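Local coordinates for virulence protein vsdE (Salmonella enterica, PDB 5LQ7) that acts as a cysteine hydrolase effector that suppresses host immune responses and contributes to the virulence of the bacterium, at residues A[17-22]-A[34-39]. The protein carries 5 engineered substitutions. Sequence-based numbering, arbitrary orientation. Where two conformers were deposited one is given.
Sequences SRINSK and RIKDAL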
loop_
_atom_site.group_PDB
_atom_site.type_symbol
_atom_site.label_atom_id
_atom_site.label_comp_id
_atom_site.label_asym_id
_atom_site.label_seq_id
_atom_site.Cartn_x
_atom_site.Cartn_y
_atom_site.Cartn_z
ATOM N N SER A 17 5.380 14.186 -13.946
ATOM C CA SER A 17 6.646 14.484 -14.571
ATOM C C SER A 17 7.518 13.215 -14.656
ATOM O O SER A 17 8.101 12.910 -15.678
ATOM C CB SER A 17 7.340 15.657 -13.945
ATOM O OG SER A 17 7.694 15.490 -12.630
ATOM N N ARG A 18 7.566 12.451 -13.566
ATOM C CA ARG A 18 8.371 11.233 -13.590
ATOM C C ARG A 18 7.851 10.172 -14.552
ATOM O O ARG A 18 8.614 9.577 -15.286
ATOM C CB ARG A 18 8.493 10.677 -12.145
ATOM C CG ARG A 18 9.361 11.514 -11.271
ATOM C CD ARG A 18 9.596 10.843 -9.898
ATOM N NE ARG A 18 8.375 10.828 -9.085
ATOM C CZ ARG A 18 8.047 11.722 -8.162
ATOM N NH1 ARG A 18 8.835 12.768 -7.923
ATOM N NH2 ARG A 18 6.922 11.586 -7.461
ATOM N N ILE A 19 6.535 9.909 -14.538
ATOM C CA ILE A 19 5.908 8.928 -15.428
ATOM C C ILE A 19 6.179 9.197 -16.899
ATOM O O ILE A 19 6.333 8.276 -17.705
ATOM C CB ILE A 19 4.377 8.905 -15.220
ATOM C CG1 ILE A 19 4.048 8.145 -13.969
ATOM C CG2 ILE A 19 3.646 8.215 -16.405
ATOM C CD1 ILE A 19 2.574 7.870 -13.738
ATOM N N ASN A 20 6.192 10.496 -17.253
ATOM C CA ASN A 20 6.363 10.865 -18.630
ATOM C C ASN A 20 7.797 11.161 -19.071
ATOM O O ASN A 20 8.041 11.516 -20.203
ATOM C CB ASN A 20 5.467 12.082 -18.921
ATOM C CG ASN A 20 4.030 11.709 -18.960
ATOM O OD1 ASN A 20 3.629 11.002 -19.853
ATOM N ND2 ASN A 20 3.254 12.176 -18.010
ATOM N N SER A 21 8.787 10.972 -18.185
ATOM C CA SER A 21 10.108 11.456 -18.486
ATOM C C SER A 21 10.821 10.540 -19.463
ATOM O O SER A 21 10.493 9.380 -19.582
ATOM C CB SER A 21 10.911 11.637 -17.230
ATOM O OG SER A 21 11.156 10.408 -16.656
ATOM N N LYS A 22 11.822 11.096 -20.132
ATOM C CA LYS A 22 12.572 10.339 -21.106
ATOM C C LYS A 22 13.724 9.624 -20.454
ATOM O O LYS A 22 14.283 8.710 -21.055
ATOM C CB LYS A 22 13.119 11.269 -22.209
ATOM C CG LYS A 22 12.033 12.024 -22.979
ATOM C CD LYS A 22 11.006 11.073 -23.571
ATOM C CE LYS A 22 10.024 11.782 -24.510
ATOM N NZ LYS A 22 8.663 11.974 -23.907
ATOM N N ARG A 34 2.910 0.521 -17.794
ATOM C CA ARG A 34 1.857 -0.178 -17.080
ATOM C C ARG A 34 1.316 0.675 -15.939
ATOM O O ARG A 34 0.093 0.760 -15.711
ATOM C CB ARG A 34 2.323 -1.545 -16.575
ATOM C CG ARG A 34 2.309 -2.602 -17.669
ATOM C CD ARG A 34 2.390 -4.046 -17.101
ATOM N NE ARG A 34 3.757 -4.374 -16.732
ATOM C CZ ARG A 34 4.667 -4.928 -17.524
ATOM N NH1 ARG A 34 4.358 -5.294 -18.769
ATOM N NH2 ARG A 34 5.894 -5.133 -17.047
ATOM N N ILE A 35 2.217 1.303 -15.200
ATOM C CA ILE A 35 1.774 2.219 -14.153
ATOM C C ILE A 35 0.980 3.400 -14.715
ATOM O O ILE A 35 -0.079 3.755 -14.207
ATOM C CB ILE A 35 2.974 2.708 -13.287
ATOM C CG1 ILE A 35 3.647 1.521 -12.605
ATOM C CG2 ILE A 35 2.541 3.736 -12.288
ATOM C CD1 ILE A 35 5.017 1.836 -12.046
ATOM N N LYS A 36 1.477 4.008 -15.779
ATOM C CA LYS A 36 0.822 5.115 -16.419
ATOM C C LYS A 36 -0.603 4.766 -16.833
ATOM O O LYS A 36 -1.505 5.539 -16.644
ATOM C CB LYS A 36 1.625 5.584 -17.642
ATOM C CG LYS A 36 1.001 6.790 -18.331
ATOM C CD LYS A 36 1.880 7.308 -19.451
ATOM C CE LYS A 36 1.190 8.455 -20.163
ATOM N NZ LYS A 36 1.956 8.964 -21.352
ATOM N N ASP A 37 -0.774 3.605 -17.414
ATOM C CA ASP A 37 -2.081 3.182 -17.905
ATOM C C ASP A 37 -3.051 2.898 -16.756
ATOM O O ASP A 37 -4.260 3.167 -16.851
ATOM C CB ASP A 37 -1.895 1.941 -18.764
ATOM C CG ASP A 37 -1.211 2.261 -20.105
ATOM O OD1 ASP A 37 -1.245 3.438 -20.560
ATOM O OD2 ASP A 37 -0.623 1.328 -20.668
ATOM N N ALA A 38 -2.524 2.364 -15.674
ATOM C CA ALA A 38 -3.327 2.065 -14.506
ATOM C C ALA A 38 -3.728 3.265 -13.664
ATOM O O ALA A 38 -4.821 3.317 -13.088
ATOM C CB ALA A 38 -2.634 1.049 -13.639
ATOM N N LEU A 39 -2.854 4.241 -13.567
ATOM C CA LEU A 39 -2.975 5.235 -12.530
ATOM C C LEU A 39 -3.886 6.371 -12.914
ATOM O O LEU A 39 -3.755 6.898 -14.013
ATOM C CB LEU A 39 -1.569 5.760 -12.214
ATOM C CG LEU A 39 -1.392 6.666 -11.012
ATOM C CD1 LEU A 39 -1.596 5.860 -9.760
ATOM C CD2 LEU A 39 -0.008 7.243 -10.996
#
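The C-terminal ends of two successive short helices, 12-19 and 29-38, meet near the N-terminus of this effector, where Ile19, with Asn20 just after it, touches Ile35 and Lys36 of the second helix and Leu39, where strand 39-41 begins. The pair illustrates how a small helix-helix contact can be graded from apolar to polar. At its centre is Ile19, modelled in two conformers; in the one described here its two branches divide the work. CG2, anti to the backbone N, lies against the aliphatic part of Lys36, 3.5 Å from Lys36 CB and about as close to CG and CD. The other branch carries CD1 inward to Leu39, with Ile19 CD1 and Leu39 CD2 3.8 Å apart; Ile35 CG2 flanks the same methyl more loosely. Helix 108-116 supports this inner side, Ile114 touching Ile19, Ile110 and Val111 touching Ile35, and Ile115 touching Leu39.

Toward the surface the contact turns polar. Lys36 is extended throughout, starting with CG anti to its backbone N (chi1 -178°), and this stretched chain passes Ile19 before delivering its ammonium group to Asn20. Lys36 NZ donates to Asn20 OD1 over 3.0 Å, and the C=O...N angle of 160° brings the donor in almost head-on to the amide oxygen. The two side chains meet at about a right angle. Asn20 ND2 bonds to Ile16 O in the helix that precedes it, so the amide is held at both ends and its rotation is defined. Just beyond, Ser21 folds back on the helix end: its N and OG both donate to Arg18 O, approaching from the same face of the carbonyl plane. The arrangement is plain packing of two consecutive N-terminal helices, their apolar side against helix 108-116, in a clan CA (papain-like) family protein.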